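DTDP-4-dehydrorhamnose 3-epimerase (Streptomyces niveus, PDB 2C0Z) acts as a dTDP-6-deoxy-D-xylo-4-hexulose 3-epimerase in novobiocin biosynthesis, working with NovU on the way to dTDP-4-keto-6-deoxy-5-C-methyl-L-lyxo-hexose. Local coordinates at residues G19-T24 and A45-R50; L36-V41 and Y82-R87; I70-V75 and V95-G100; P102-W107 and L181-A186. All coordinates share one frame; numbering follows the deposited sequence. Where two conformers were deposited one is given.

In the fold
All four contacts belong to the RmlC-like cupin fold of one chain. Interactions 1 and 2 centre on the seven-stranded sheet, with centres about 13 Å apart; their segments alternate along the chain, and Ile-23 CG2 touches Tyr-82 OH at 3.5 Å. Interactions 3 and 4 lie toward the other end, centres about 8 Å apart, where Asp-96 OD2 and Thr-103 OG1 probably hydrogen-bond and Leu-97 packs on Leu-183. Interactions 2 and 3 are about 23 Å apart, on opposite sides of the chain's centre, and also alternate in sequence, because the chain passes between the two sheets. Interaction 2 holds Asp-37 and interaction 3 holds His-71, probable substrate-binding and catalytic residues respectively; interaction 4 is peripheral.

Interaction 1 (G19-T24 and A45-R50). With EDO (1,2-ethanediol), chain E.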
loop_
_atom_site.group_PDB
_atom_site.type_symbol
_atom_site.label_atom_id
_atom_site.label_comp_id
_atom_site.label_asym_id
_atom_site.label_seq_id
_atom_site.Cartn_x
_atom_site.Cartn_y
_atom_site.Cartn_z
ATOM N N GLY A 19 14.790 -15.031 -6.967
ATOM C CA GLY A 19 13.956 -13.920 -7.369
ATOM C C GLY A 19 12.825 -13.593 -6.419
ATOM O O GLY A 19 12.056 -12.634 -6.658
ATOM N N VAL A 20 12.719 -14.343 -5.331
ATOM C CA VAL A 20 11.665 -14.146 -4.331
ATOM C C VAL A 20 12.314 -13.815 -2.997
ATOM O O VAL A 20 13.246 -14.494 -2.580
ATOM C CB VAL A 20 10.711 -15.352 -4.150
ATOM C CG1 VAL A 20 9.637 -15.030 -3.118
ATOM C CG2 VAL A 20 10.079 -15.718 -5.464
ATOM N N TRP A 21 11.844 -12.744 -2.365
ATOM C CA TRP A 21 12.385 -12.247 -1.076
ATOM C C TRP A 21 11.256 -12.013 -0.098
ATOM O O TRP A 21 10.140 -11.643 -0.483
ATOM C CB TRP A 21 13.095 -10.904 -1.250
ATOM C CG TRP A 21 14.336 -10.915 -2.093
ATOM C CD1 TRP A 21 14.419 -11.079 -3.446
ATOM C CD2 TRP A 21 15.690 -10.760 -1.630
ATOM N NE1 TRP A 21 15.733 -11.010 -3.854
ATOM C CE2 TRP A 21 16.531 -10.834 -2.760
ATOM C CE3 TRP A 21 16.274 -10.569 -0.385
ATOM C CZ2 TRP A 21 17.917 -10.720 -2.684
ATOM C CZ3 TRP A 21 17.677 -10.448 -0.303
ATOM C CH2 TRP A 21 18.472 -10.532 -1.443
ATOM N N GLU A 22 11.584 -12.192 1.179
ATOM C CA GLU A 22 10.696 -11.846 2.298
ATOM C C GLU A 22 11.249 -10.583 2.952
ATOM O O GLU A 22 12.430 -10.516 3.274
ATOM C CB GLU A 22 10.556 -12.973 3.312
ATOM C CG GLU A 22 9.648 -12.588 4.466
ATOM C CD GLU A 22 9.330 -13.739 5.404
ATOM O OE1 GLU A 22 9.861 -14.845 5.251
ATOM O OE2 GLU A 22 8.519 -13.522 6.318
ATOM N N ILE A 23 10.395 -9.584 3.107
ATOM C CA ILE A 23 10.747 -8.340 3.770
ATOM C C ILE A 23 10.091 -8.272 5.139
ATOM O O ILE A 23 8.881 -8.412 5.276
ATOM C CB ILE A 23 10.318 -7.155 2.902
ATOM C CG1 ILE A 23 11.003 -7.223 1.500
ATOM C CG2 ILE A 23 10.706 -5.867 3.601
ATOM C CD1 ILE A 23 10.166 -7.917 0.425
ATOM N N THR A 24 10.926 -8.080 6.160
ATOM C CA THR A 24 10.501 -7.775 7.505
ATOM C C THR A 24 10.464 -6.248 7.604
ATOM O O THR A 24 11.435 -5.584 7.238
ATOM C CB THR A 24 11.531 -8.345 8.488
ATOM O OG1 THR A 24 11.579 -9.777 8.348
ATOM C CG2 THR A 24 11.171 -8.042 9.906
ATOM N N ALA A 45 16.563 -1.696 -3.342
ATOM C CA ALA A 45 17.369 -1.646 -4.560
ATOM C C ALA A 45 18.704 -2.315 -4.317
ATOM O O ALA A 45 19.228 -2.974 -5.216
ATOM C CB ALA A 45 17.578 -0.242 -5.041
ATOM N N GLU A 46 19.243 -2.204 -3.104
ATOM C CA GLU A 46 20.531 -2.850 -2.828
ATOM C C GLU A 46 20.406 -4.374 -2.876
ATOM O O GLU A 46 21.226 -5.077 -3.492
ATOM C CB GLU A 46 21.072 -2.403 -1.468
ATOM N N ALA A 47 19.332 -4.891 -2.285
ATOM C CA ALA A 47 19.121 -6.329 -2.182
ATOM C C ALA A 47 18.716 -6.945 -3.503
ATOM O O ALA A 47 19.284 -7.943 -3.937
ATOM C CB ALA A 47 18.093 -6.614 -1.115
ATOM N N ILE A 48 17.741 -6.344 -4.167
ATOM C CA ILE A 48 17.163 -6.931 -5.362
ATOM C C ILE A 48 17.953 -6.526 -6.612
ATOM O O ILE A 48 18.006 -7.291 -7.599
ATOM C CB ILE A 48 15.673 -6.527 -5.463
ATOM C CG1 ILE A 48 14.811 -7.419 -4.564
ATOM C CG2 ILE A 48 15.169 -6.608 -6.897
ATOM C CD1 ILE A 48 15.044 -7.313 -3.058
ATOM N N GLY A 49 18.529 -5.339 -6.590
ATOM C CA GLY A 49 19.333 -4.846 -7.696
ATOM C C GLY A 49 18.846 -3.587 -8.394
ATOM O O GLY A 49 19.609 -2.941 -9.095
ATOM N N ARG A 50 17.561 -3.250 -8.251
ATOM C CA ARG A 50 16.969 -2.066 -8.873
ATOM C C ARG A 50 15.809 -1.618 -7.961
ATOM O O ARG A 50 15.245 -2.461 -7.281
ATOM C CB ARG A 50 16.343 -2.419 -10.241
HETATM C C1 EDO E . 17.840 -14.151 -4.416
HETATM O O1 EDO E . 17.619 -14.569 -5.747
HETATM C C2 EDO E . 16.434 -13.922 -3.884
HETATM O O2 EDO E . 15.653 -15.093 -3.915
#
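Trp-21 and Ile-48 are brought together by similar first torsions: CG of Trp-21 (chi1 -65°) and CG1 of Ile-48 (chi1 -81°) each lie beside their own backbone N, and the two side chains slide past one another in opposite directions. The outcome is an aliphatic-on-indole contact. Ile-48 CD1 stands 3.6 Å from the centroid of the five-membered ring of Trp-21 and only 2° off its normal, clear evidence of a CH-pi approach over the face. On the same face, Ala-47 CB lies 4.2 Å from the centroid of the six-membered ring of Trp-21, also over the ring but less centrally. The carbonyl of Ala-47 comes close as well, its O being 3.3 Å from Trp-21 CZ2. No hydrogen bond crosses the contact; packing of apolar groups on the indole carries most of it. Gly-49 then leaves helical geometry with positive phi, while its N still donates to Ala-45 O at 2.8 Å.

The opposite face of the indole meets an ethanediol, probably from the crystallisation liquor. The diol is held by the backbone: Gly-19 N donates to its O1 at 3.1 Å, and its O2 donates to Val-20 O at 2.8 Å.

Helix 41-48 lies against strand 20-30, whose Trp-21 pairs through its backbone with Tyr-121 of strand 119-122; Leu-12 of strand 11-14 and Tyr-121 touch both Trp-21 and Ile-48, so the helix end packs over neighbouring strands of one sheet.

Interaction 2 (L36-V41 and Y82-R87); sequences LDWYHV and YVTCVR
Trp-38 and Tyr-82 account for most of the buried surface, with Thr-84 next. With chi1 62°, Trp-38 CG sits between the backbone N and carbonyl carbon, which sends the indole across toward strand 82-85, roughly at right angles to its run. There Thr-84 CG2 rests over one face, 3.7 Å from the centroid of the six-membered ring of Trp-38, a CH-pi contact. Tyr-82 meets the same indole obliquely, Trp-38 CE3 to Tyr-82 CE1 being 3.7 Å.

The phenol is anchored at its oxygen. Tyr-82 OH donates to Trp-38 O at 2.6 Å, in the carbonyl plane and on a lone pair (C=O...O angle 142°), and it accepts from a water 3.0 Å from Tyr-82 OH that in turn accepts from His-40 N. The edge of Tyr-39 points at the face of Tyr-82, Tyr-39 CD1 lying 3.6 Å from Tyr-82 CZ with the planes at 85°; the Tyr-39 hydroxyl is bonded to Leu-52 N.

This buried aromatic cluster fills the interior between strands 33-40 and 81-87 of the curled cupin sheet, which runs on into the second subunit, beside Asp-37, which by similarity binds substrate.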
loop_
_atom_site.group_PDB
_atom_site.type_symbol
_atom_site.label_atom_id
_atom_site.label_comp_id
_atom_site.label_asym_id
_atom_site.label_seq_id
_atom_site.Cartn_x
_atom_site.Cartn_y
_atom_site.Cartn_z
ATOM N N LEU A 36 5.005 1.545 10.826
ATOM C CA LEU A 36 6.009 0.766 10.140
ATOM C C LEU A 36 6.338 1.247 8.749
ATOM O O LEU A 36 5.512 1.822 8.060
ATOM C CB LEU A 36 5.603 -0.701 10.096
ATOM C CG LEU A 36 4.273 -1.048 9.456
ATOM C CD1 LEU A 36 4.381 -2.402 8.780
ATOM C CD2 LEU A 36 3.116 -1.010 10.496
ATOM N N ASP A 37 7.558 0.941 8.347
ATOM C CA ASP A 37 8.080 1.107 6.982
ATOM C C ASP A 37 8.043 -0.294 6.381
ATOM O O ASP A 37 8.750 -1.189 6.863
ATOM C CB ASP A 37 9.549 1.582 6.906
ATOM C CG ASP A 37 9.811 2.927 7.566
ATOM O OD1 ASP A 37 8.897 3.740 7.714
ATOM O OD2 ASP A 37 10.959 3.254 7.968
ATOM N N TRP A 38 7.236 -0.509 5.350
ATOM C CA TRP A 38 7.180 -1.816 4.693
ATOM C C TRP A 38 7.837 -1.891 3.307
ATOM O O TRP A 38 7.929 -2.980 2.743
ATOM C CB TRP A 38 5.757 -2.393 4.641
ATOM C CG TRP A 38 4.728 -1.642 3.886
ATOM C CD1 TRP A 38 4.131 -0.479 4.245
ATOM C CD2 TRP A 38 4.127 -2.028 2.657
ATOM N NE1 TRP A 38 3.177 -0.126 3.325
ATOM C CE2 TRP A 38 3.163 -1.059 2.327
ATOM C CE3 TRP A 38 4.293 -3.112 1.796
ATOM C CZ2 TRP A 38 2.388 -1.134 1.156
ATOM C CZ3 TRP A 38 3.532 -3.174 0.645
ATOM C CH2 TRP A 38 2.582 -2.210 0.344
ATOM N N TYR A 39 8.262 -0.736 2.775
ATOM C CA TYR A 39 9.108 -0.683 1.571
ATOM C C TYR A 39 10.041 0.497 1.735
ATOM O O TYR A 39 9.612 1.572 2.133
ATOM C CB TYR A 39 8.275 -0.446 0.286
ATOM C CG TYR A 39 9.155 -0.272 -0.941
ATOM C CD1 TYR A 39 9.689 -1.381 -1.597
ATOM C CD2 TYR A 39 9.520 0.989 -1.387
ATOM C CE1 TYR A 39 10.546 -1.220 -2.701
ATOM C CE2 TYR A 39 10.367 1.151 -2.445
ATOM C CZ TYR A 39 10.881 0.032 -3.101
ATOM O OH TYR A 39 11.736 0.199 -4.185
ATOM N N HIS A 40 11.311 0.299 1.442
ATOM C CA HIS A 40 12.293 1.383 1.452
ATOM C C HIS A 40 13.246 1.217 0.273
ATOM O O HIS A 40 13.881 0.181 0.137
ATOM C CB HIS A 40 13.092 1.366 2.751
ATOM C CG HIS A 40 13.969 2.550 2.953
ATOM N ND1 HIS A 40 15.244 2.642 2.422
ATOM C CD2 HIS A 40 13.760 3.690 3.648
ATOM C CE1 HIS A 40 15.792 3.780 2.822
ATOM N NE2 HIS A 40 14.912 4.443 3.551
ATOM N N VAL A 41 13.276 2.214 -0.599
ATOM C CA VAL A 41 13.952 2.053 -1.896
ATOM C C VAL A 41 15.446 1.716 -1.769
ATOM O O VAL A 41 15.966 0.920 -2.552
ATOM C CB VAL A 41 13.745 3.282 -2.788
ATOM C CG1 VAL A 41 14.392 4.523 -2.192
ATOM C CG2 VAL A 41 14.248 2.981 -4.232
ATOM N N TYR A 82 4.929 -6.875 -5.139
ATOM C CA TYR A 82 5.353 -6.681 -3.758
ATOM C C TYR A 82 4.088 -6.676 -2.940
ATOM O O TYR A 82 3.281 -5.756 -3.036
ATOM C CB TYR A 82 6.131 -5.365 -3.699
ATOM C CG TYR A 82 6.971 -5.094 -2.473
ATOM C CD1 TYR A 82 6.393 -4.584 -1.334
ATOM C CD2 TYR A 82 8.338 -5.333 -2.466
ATOM C CE1 TYR A 82 7.152 -4.308 -0.200
ATOM C CE2 TYR A 82 9.105 -5.059 -1.362
ATOM C CZ TYR A 82 8.507 -4.528 -0.218
ATOM O OH TYR A 82 9.301 -4.227 0.857
ATOM N N VAL A 83 3.911 -7.723 -2.145
ATOM C CA VAL A 83 2.643 -8.037 -1.506
ATOM C C VAL A 83 2.731 -8.049 0.008
ATOM O O VAL A 83 3.672 -8.596 0.577
ATOM C CB VAL A 83 1.990 -9.318 -2.070
ATOM C CG1 VAL A 83 2.804 -10.549 -1.767
ATOM C CG2 VAL A 83 0.552 -9.469 -1.574
ATOM N N THR A 84 1.700 -7.489 0.662
ATOM C CA THR A 84 1.598 -7.558 2.107
ATOM C C THR A 84 0.158 -7.676 2.561
ATOM O O THR A 84 -0.765 -7.342 1.816
ATOM C CB THR A 84 2.284 -6.317 2.727
ATOM O OG1 THR A 84 2.527 -6.538 4.104
ATOM C CG2 THR A 84 1.427 -5.071 2.688
ATOM N N CYS A 85 -0.054 -8.202 3.755
ATOM C CA CYS A 85 -1.407 -8.274 4.312
ATOM C C CYS A 85 -1.586 -7.188 5.350
ATOM O O CYS A 85 -0.847 -7.122 6.331
ATOM C CB CYS A 85 -1.667 -9.643 4.903
ATOM S SG CYS A 85 -3.260 -9.781 5.761
ATOM N N VAL A 86 -2.523 -6.292 5.071
ATOM C CA VAL A 86 -2.730 -5.093 5.909
ATOM C C VAL A 86 -3.837 -5.290 6.943
ATOM O O VAL A 86 -3.994 -4.475 7.857
ATOM C CB VAL A 86 -2.976 -3.840 5.095
ATOM C CG1 VAL A 86 -1.745 -3.480 4.234
ATOM C CG2 VAL A 86 -4.220 -3.954 4.257
ATOM N N ARG A 87 -4.620 -6.350 6.805
ATOM C CA ARG A 87 -5.661 -6.685 7.772
ATOM C C ARG A 87 -5.920 -8.164 7.705
ATOM O O ARG A 87 -6.099 -8.714 6.619
ATOM C CB ARG A 87 -6.938 -5.924 7.455
ATOM C CG ARG A 87 -8.132 -6.195 8.357
ATOM C CD ARG A 87 -9.358 -5.613 7.698
ATOM N NE ARG A 87 -10.496 -5.391 8.543
ATOM C CZ ARG A 87 -11.506 -4.533 8.248
ATOM N NH1 ARG A 87 -11.547 -3.761 7.092
ATOM N NH2 ARG A 87 -12.490 -4.436 9.137
HETATM O O HOH W 1 11.880 -2.759 1.256
#

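Interaction 3 (I70-V75 and V95-G100); sequences IHFVDV and VDLRVG
Ile-70 and Phe-72 of strand 67-73 meet Val-95 at the end of strand 89-96 and Leu-97 just past it, on one face of the five-stranded antiparallel sheet of the RmlC-like cupin fold. The two strands are not neighbours: strand 126-132 runs between them, as the strand order and the backbone bonds of His-71 to His-128 and of Val-95 to Gly-127 establish. The contact is made by side chains reaching over that middle strand.

In the first shell, Ile-70 CG2 lies 3.8 Å from Val-95 CG2, the two side chains crossing at about a right angle. Phe-72 and Leu-97 also cross nearly perpendicularly, and more tightly: a single methyl, Leu-97 CD1, approaches the ring obliquely, 3.4 Å from Phe-72 CD1. A chi1 of 68° tucks the Phe-72 ring back over its own backbone, toward this methyl.

Further out, strand alternation directs His-71, by similarity the proton acceptor, away from this contact; on that far side its NE2 is hydrogen-bonded to Asp-177 OD1.

Around Leu-97, Asp-96 forms an Asx turn, OD1 accepting from Arg-98 N, and the Arg-98 guanidinium grips the same carboxylate side-on through NE and NH2. Arg-98 NH2 lies 2.9 Å from Asp-96 OD2, whereas Asp-96 OD1 takes both Arg-98 NE at 2.8 Å and Arg-98 N at 3.1 Å, which arrive from opposite faces of the carboxylate plane.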
loop_
_atom_site.group_PDB
_atom_site.type_symbol
_atom_site.label_atom_id
_atom_site.label_comp_id
_atom_site.label_asym_id
_atom_site.label_seq_id
_atom_site.Cartn_x
_atom_site.Cartn_y
_atom_site.Cartn_z
ATOM N N ILE A 70 -3.374 -19.826 -9.235
ATOM C CA ILE A 70 -2.013 -19.257 -9.195
ATOM C C ILE A 70 -1.856 -18.379 -10.430
ATOM O O ILE A 70 -1.935 -18.870 -11.557
ATOM C CB ILE A 70 -0.959 -20.392 -9.212
ATOM C CG1 ILE A 70 -1.136 -21.343 -8.022
ATOM C CG2 ILE A 70 0.457 -19.797 -9.306
ATOM C CD1 ILE A 70 -1.088 -20.695 -6.649
ATOM N N HIS A 71 -1.686 -17.081 -10.231
ATOM C CA HIS A 71 -1.695 -16.115 -11.337
ATOM C C HIS A 71 -0.296 -15.655 -11.672
ATOM O O HIS A 71 0.545 -15.579 -10.811
ATOM C CB HIS A 71 -2.582 -14.941 -10.980
ATOM C CG HIS A 71 -4.008 -15.330 -10.735
ATOM N ND1 HIS A 71 -4.907 -14.516 -10.084
ATOM C CD2 HIS A 71 -4.677 -16.463 -11.049
ATOM C CE1 HIS A 71 -6.069 -15.147 -10.004
ATOM N NE2 HIS A 71 -5.956 -16.329 -10.577
ATOM N N PHE A 72 -0.068 -15.331 -12.935
ATOM C CA PHE A 72 1.209 -14.822 -13.413
ATOM C C PHE A 72 1.000 -13.999 -14.656
ATOM O O PHE A 72 -0.077 -14.019 -15.263
ATOM C CB PHE A 72 2.224 -15.944 -13.692
ATOM C CG PHE A 72 1.862 -16.815 -14.863
ATOM C CD1 PHE A 72 0.918 -17.813 -14.727
ATOM C CD2 PHE A 72 2.440 -16.608 -16.107
ATOM C CE1 PHE A 72 0.571 -18.624 -15.776
ATOM C CE2 PHE A 72 2.086 -17.424 -17.173
ATOM C CZ PHE A 72 1.134 -18.434 -16.989
ATOM N N VAL A 73 2.058 -13.292 -15.024
ATOM C CA VAL A 73 2.086 -12.479 -16.235
ATOM C C VAL A 73 3.158 -13.008 -17.195
ATOM O O VAL A 73 4.287 -13.324 -16.803
ATOM C CB VAL A 73 2.314 -10.986 -15.877
ATOM C CG1 VAL A 73 2.513 -10.173 -17.128
ATOM C CG2 VAL A 73 1.138 -10.448 -15.039
ATOM N N ASP A 74 2.796 -13.106 -18.476
ATOM C CA ASP A 74 3.726 -13.549 -19.499
ATOM C C ASP A 74 5.020 -12.761 -19.476
ATOM O O ASP A 74 5.015 -11.556 -19.197
ATOM C CB ASP A 74 3.100 -13.369 -20.903
ATOM C CG ASP A 74 1.864 -14.203 -21.105
ATOM O OD1 ASP A 74 1.629 -15.143 -20.322
ATOM O OD2 ASP A 74 1.027 -13.970 -22.000
ATOM N N VAL A 75 6.124 -13.438 -19.791
ATOM C CA VAL A 75 7.434 -12.808 -19.910
ATOM C C VAL A 75 7.980 -13.022 -21.331
ATOM O O VAL A 75 8.155 -14.157 -21.730
ATOM C CB VAL A 75 8.443 -13.390 -18.895
ATOM C CG1 VAL A 75 9.706 -12.550 -18.833
ATOM C CG2 VAL A 75 7.769 -13.538 -17.477
ATOM N N VAL A 95 4.968 -19.560 -6.586
ATOM C CA VAL A 95 5.162 -20.784 -7.381
ATOM C C VAL A 95 6.129 -20.469 -8.490
ATOM O O VAL A 95 5.932 -19.504 -9.228
ATOM C CB VAL A 95 3.854 -21.258 -7.983
ATOM C CG1 VAL A 95 4.085 -22.566 -8.807
ATOM C CG2 VAL A 95 2.815 -21.434 -6.872
ATOM N N ASP A 96 7.201 -21.243 -8.598
ATOM C CA ASP A 96 8.133 -21.027 -9.692
ATOM C C ASP A 96 7.616 -21.647 -10.960
ATOM O O ASP A 96 7.646 -22.860 -11.092
ATOM C CB ASP A 96 9.496 -21.600 -9.339
ATOM C CG ASP A 96 10.597 -21.110 -10.238
ATOM O OD1 ASP A 96 10.318 -20.593 -11.354
ATOM O OD2 ASP A 96 11.791 -21.204 -9.877
ATOM N N LEU A 97 7.173 -20.806 -11.906
ATOM C CA LEU A 97 6.582 -21.266 -13.169
ATOM C C LEU A 97 7.584 -21.196 -14.321
ATOM O O LEU A 97 7.205 -21.382 -15.481
ATOM C CB LEU A 97 5.338 -20.424 -13.478
ATOM C CG LEU A 97 4.198 -20.572 -12.464
ATOM C CD1 LEU A 97 3.094 -19.580 -12.831
ATOM C CD2 LEU A 97 3.674 -21.988 -12.416
ATOM N N ARG A 98 8.851 -20.917 -14.012
ATOM C CA ARG A 98 9.864 -20.647 -15.035
ATOM C C ARG A 98 10.490 -21.963 -15.498
ATOM O O ARG A 98 11.288 -22.576 -14.793
ATOM C CB ARG A 98 10.928 -19.730 -14.496
ATOM C CG ARG A 98 10.367 -18.406 -13.975
ATOM C CD ARG A 98 11.362 -17.590 -13.235
ATOM N NE ARG A 98 11.804 -18.280 -12.024
ATOM C CZ ARG A 98 12.642 -17.778 -11.108
ATOM N NH1 ARG A 98 13.157 -16.558 -11.219
ATOM N NH2 ARG A 98 12.949 -18.503 -10.049
ATOM N N VAL A 99 10.118 -22.398 -16.680
ATOM C CA VAL A 99 10.627 -23.636 -17.230
ATOM C C VAL A 99 12.145 -23.567 -17.345
ATOM O O VAL A 99 12.717 -22.633 -17.918
ATOM C CB VAL A 99 9.964 -23.955 -18.581
ATOM C CG1 VAL A 99 10.554 -25.195 -19.187
ATOM C CG2 VAL A 99 8.477 -24.099 -18.417
ATOM N N GLY A 100 12.803 -24.576 -16.793
ATOM C CA GLY A 100 14.249 -24.607 -16.765
ATOM C C GLY A 100 14.858 -24.186 -15.456
ATOM O O GLY A 100 16.060 -24.432 -15.200
#

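Interaction 4 (P102-W107 and L181-A186); sequences PTYGCW and LLLAEA
Tyr-104 and Gly-105, the two residues that face Leu-183, are the central pair of a type II beta turn from Thr-103 to Cys-106, closed by Cys-106 N donating to Thr-103 O at 3.0 Å, with Gly-105 at the positive phi (74°) that such a turn requires. Across from it, Leu-183 opens a helix whose N-cap is Leu-182.

The side chains of Tyr-104 and Leu-183 come from opposite directions, each with CG anti to its backbone N (chi1 170° and -179°). The phenol oxygen lands at the fork of the leucine: Tyr-104 OH is 3.4 Å from Leu-183 CG and 3.7 Å from each of Leu-183 CD1 and CD2. Leu-183 CD2 also approaches Gly-105 CA at 4.1 Å, so the branch spans both turn residues.

The helix start is secured by side chains, since the leucine at the N-cap cannot cap it. Leu-182 N donates to Glu-185 OE1 at 3.0 Å, the carboxylate folding back over the first turn, and Leu-183 N bonds to Asp-159 OD1.

The contact thus joins the connection between strands 89-96 and 107-113 to the start of helix 183-188, while backbone bonds of Gly-105 and Cys-106 to Asp-96 dock the turn at the end of strand 89-96.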
loop_
_atom_site.group_PDB
_atom_site.type_symbol
_atom_site.label_atom_id
_atom_site.label_comp_id
_atom_site.label_asym_id
_atom_site.label_seq_id
_atom_site.Cartn_x
_atom_site.Cartn_y
_atom_site.Cartn_z
ATOM N N PRO A 102 15.886 -24.288 -11.621
ATOM C CA PRO A 102 16.098 -25.371 -10.667
ATOM C C PRO A 102 14.890 -25.647 -9.780
ATOM O O PRO A 102 14.697 -26.777 -9.314
ATOM C CB PRO A 102 17.278 -24.885 -9.821
ATOM C CG PRO A 102 17.990 -23.917 -10.661
ATOM C CD PRO A 102 16.946 -23.263 -11.548
ATOM N N THR A 103 14.096 -24.609 -9.511
ATOM C CA THR A 103 12.946 -24.772 -8.642
ATOM C C THR A 103 11.630 -24.691 -9.421
ATOM O O THR A 103 10.589 -24.438 -8.834
ATOM C CB THR A 103 12.966 -23.713 -7.491
ATOM O OG1 THR A 103 13.176 -22.384 -7.998
ATOM C CG2 THR A 103 14.133 -23.989 -6.566
ATOM N N TYR A 104 11.653 -24.966 -10.722
ATOM C CA TYR A 104 10.432 -25.071 -11.494
ATOM C C TYR A 104 9.479 -26.071 -10.810
ATOM O O TYR A 104 9.859 -27.169 -10.412
ATOM C CB TYR A 104 10.706 -25.511 -12.953
ATOM C CG TYR A 104 9.419 -25.852 -13.684
ATOM C CD1 TYR A 104 8.627 -24.868 -14.198
ATOM C CD2 TYR A 104 8.970 -27.165 -13.806
ATOM C CE1 TYR A 104 7.433 -25.156 -14.817
ATOM C CE2 TYR A 104 7.781 -27.457 -14.412
ATOM C CZ TYR A 104 7.014 -26.470 -14.940
ATOM O OH TYR A 104 5.804 -26.777 -15.552
ATOM N N GLY A 105 8.225 -25.666 -10.681
ATOM C CA GLY A 105 7.182 -26.492 -10.088
ATOM C C GLY A 105 7.234 -26.650 -8.585
ATOM O O GLY A 105 6.528 -27.511 -8.014
ATOM N N CYS A 106 8.093 -25.851 -7.952
ATOM C CA CYS A 106 8.148 -25.771 -6.504
ATOM C C CYS A 106 7.328 -24.580 -6.045
ATOM O O CYS A 106 7.115 -23.614 -6.786
ATOM C CB CYS A 106 9.578 -25.578 -6.012
ATOM S SG CYS A 106 10.679 -26.928 -6.508
ATOM N N TRP A 107 6.883 -24.675 -4.804
ATOM C CA TRP A 107 6.198 -23.543 -4.178
ATOM C C TRP A 107 6.701 -23.279 -2.769
ATOM O O TRP A 107 7.387 -24.085 -2.163
ATOM C CB TRP A 107 4.689 -23.790 -4.207
ATOM C CG TRP A 107 4.203 -24.921 -3.368
ATOM C CD1 TRP A 107 4.039 -26.244 -3.768
ATOM C CD2 TRP A 107 3.754 -24.875 -1.998
ATOM N NE1 TRP A 107 3.566 -26.994 -2.725
ATOM C CE2 TRP A 107 3.373 -26.187 -1.629
ATOM C CE3 TRP A 107 3.638 -23.856 -1.039
ATOM C CZ2 TRP A 107 2.911 -26.511 -0.347
ATOM C CZ3 TRP A 107 3.166 -24.188 0.247
ATOM C CH2 TRP A 107 2.799 -25.491 0.578
ATOM N N LEU A 181 -5.884 -24.153 -16.298
ATOM C CA LEU A 181 -5.090 -25.302 -16.715
ATOM C C LEU A 181 -4.267 -25.840 -15.573
ATOM O O LEU A 181 -3.771 -25.094 -14.725
ATOM C CB LEU A 181 -4.129 -24.910 -17.826
ATOM C CG LEU A 181 -4.700 -24.545 -19.195
ATOM C CD1 LEU A 181 -3.596 -24.476 -20.204
ATOM C CD2 LEU A 181 -5.725 -25.478 -19.614
ATOM N N LEU A 182 -4.107 -27.153 -15.559
ATOM C CA LEU A 182 -3.033 -27.778 -14.786
ATOM C C LEU A 182 -1.683 -27.254 -15.225
ATOM O O LEU A 182 -1.497 -26.831 -16.363
ATOM C CB LEU A 182 -3.059 -29.277 -14.938
ATOM C CG LEU A 182 -4.352 -29.931 -14.495
ATOM C CD1 LEU A 182 -4.165 -31.439 -14.576
ATOM C CD2 LEU A 182 -4.718 -29.515 -13.104
ATOM N N LEU A 183 -0.725 -27.289 -14.300
ATOM C CA LEU A 183 0.634 -26.856 -14.599
ATOM C C LEU A 183 1.196 -27.547 -15.866
ATOM O O LEU A 183 1.719 -26.891 -16.736
ATOM C CB LEU A 183 1.548 -27.101 -13.391
ATOM C CG LEU A 183 3.006 -26.667 -13.561
ATOM C CD1 LEU A 183 3.066 -25.146 -13.601
ATOM C CD2 LEU A 183 3.867 -27.232 -12.456
ATOM N N ALA A 184 1.048 -28.862 -15.942
ATOM C CA ALA A 184 1.569 -29.637 -17.065
ATOM C C ALA A 184 0.834 -29.313 -18.363
ATOM O O ALA A 184 1.453 -29.337 -19.442
ATOM C CB ALA A 184 1.472 -31.132 -16.760
ATOM N N GLU A 185 -0.462 -28.987 -18.255
ATOM C CA GLU A 185 -1.231 -28.560 -19.424
ATOM C C GLU A 185 -0.736 -27.211 -19.957
ATOM O O GLU A 185 -0.633 -27.001 -21.161
ATOM C CB GLU A 185 -2.731 -28.528 -19.114
ATOM C CG GLU A 185 -3.331 -29.880 -18.840
ATOM C CD GLU A 185 -4.740 -29.814 -18.281
ATOM O OE1 GLU A 185 -5.196 -28.725 -17.822
ATOM O OE2 GLU A 185 -5.405 -30.876 -18.284
ATOM N N ALA A 186 -0.459 -26.269 -19.056
ATOM C CA ALA A 186 0.066 -24.974 -19.433
ATOM C C ALA A 186 1.429 -25.135 -20.064
ATOM O O ALA A 186 1.732 -24.538 -21.084
ATOM C CB ALA A 186 0.152 -24.081 -18.203
#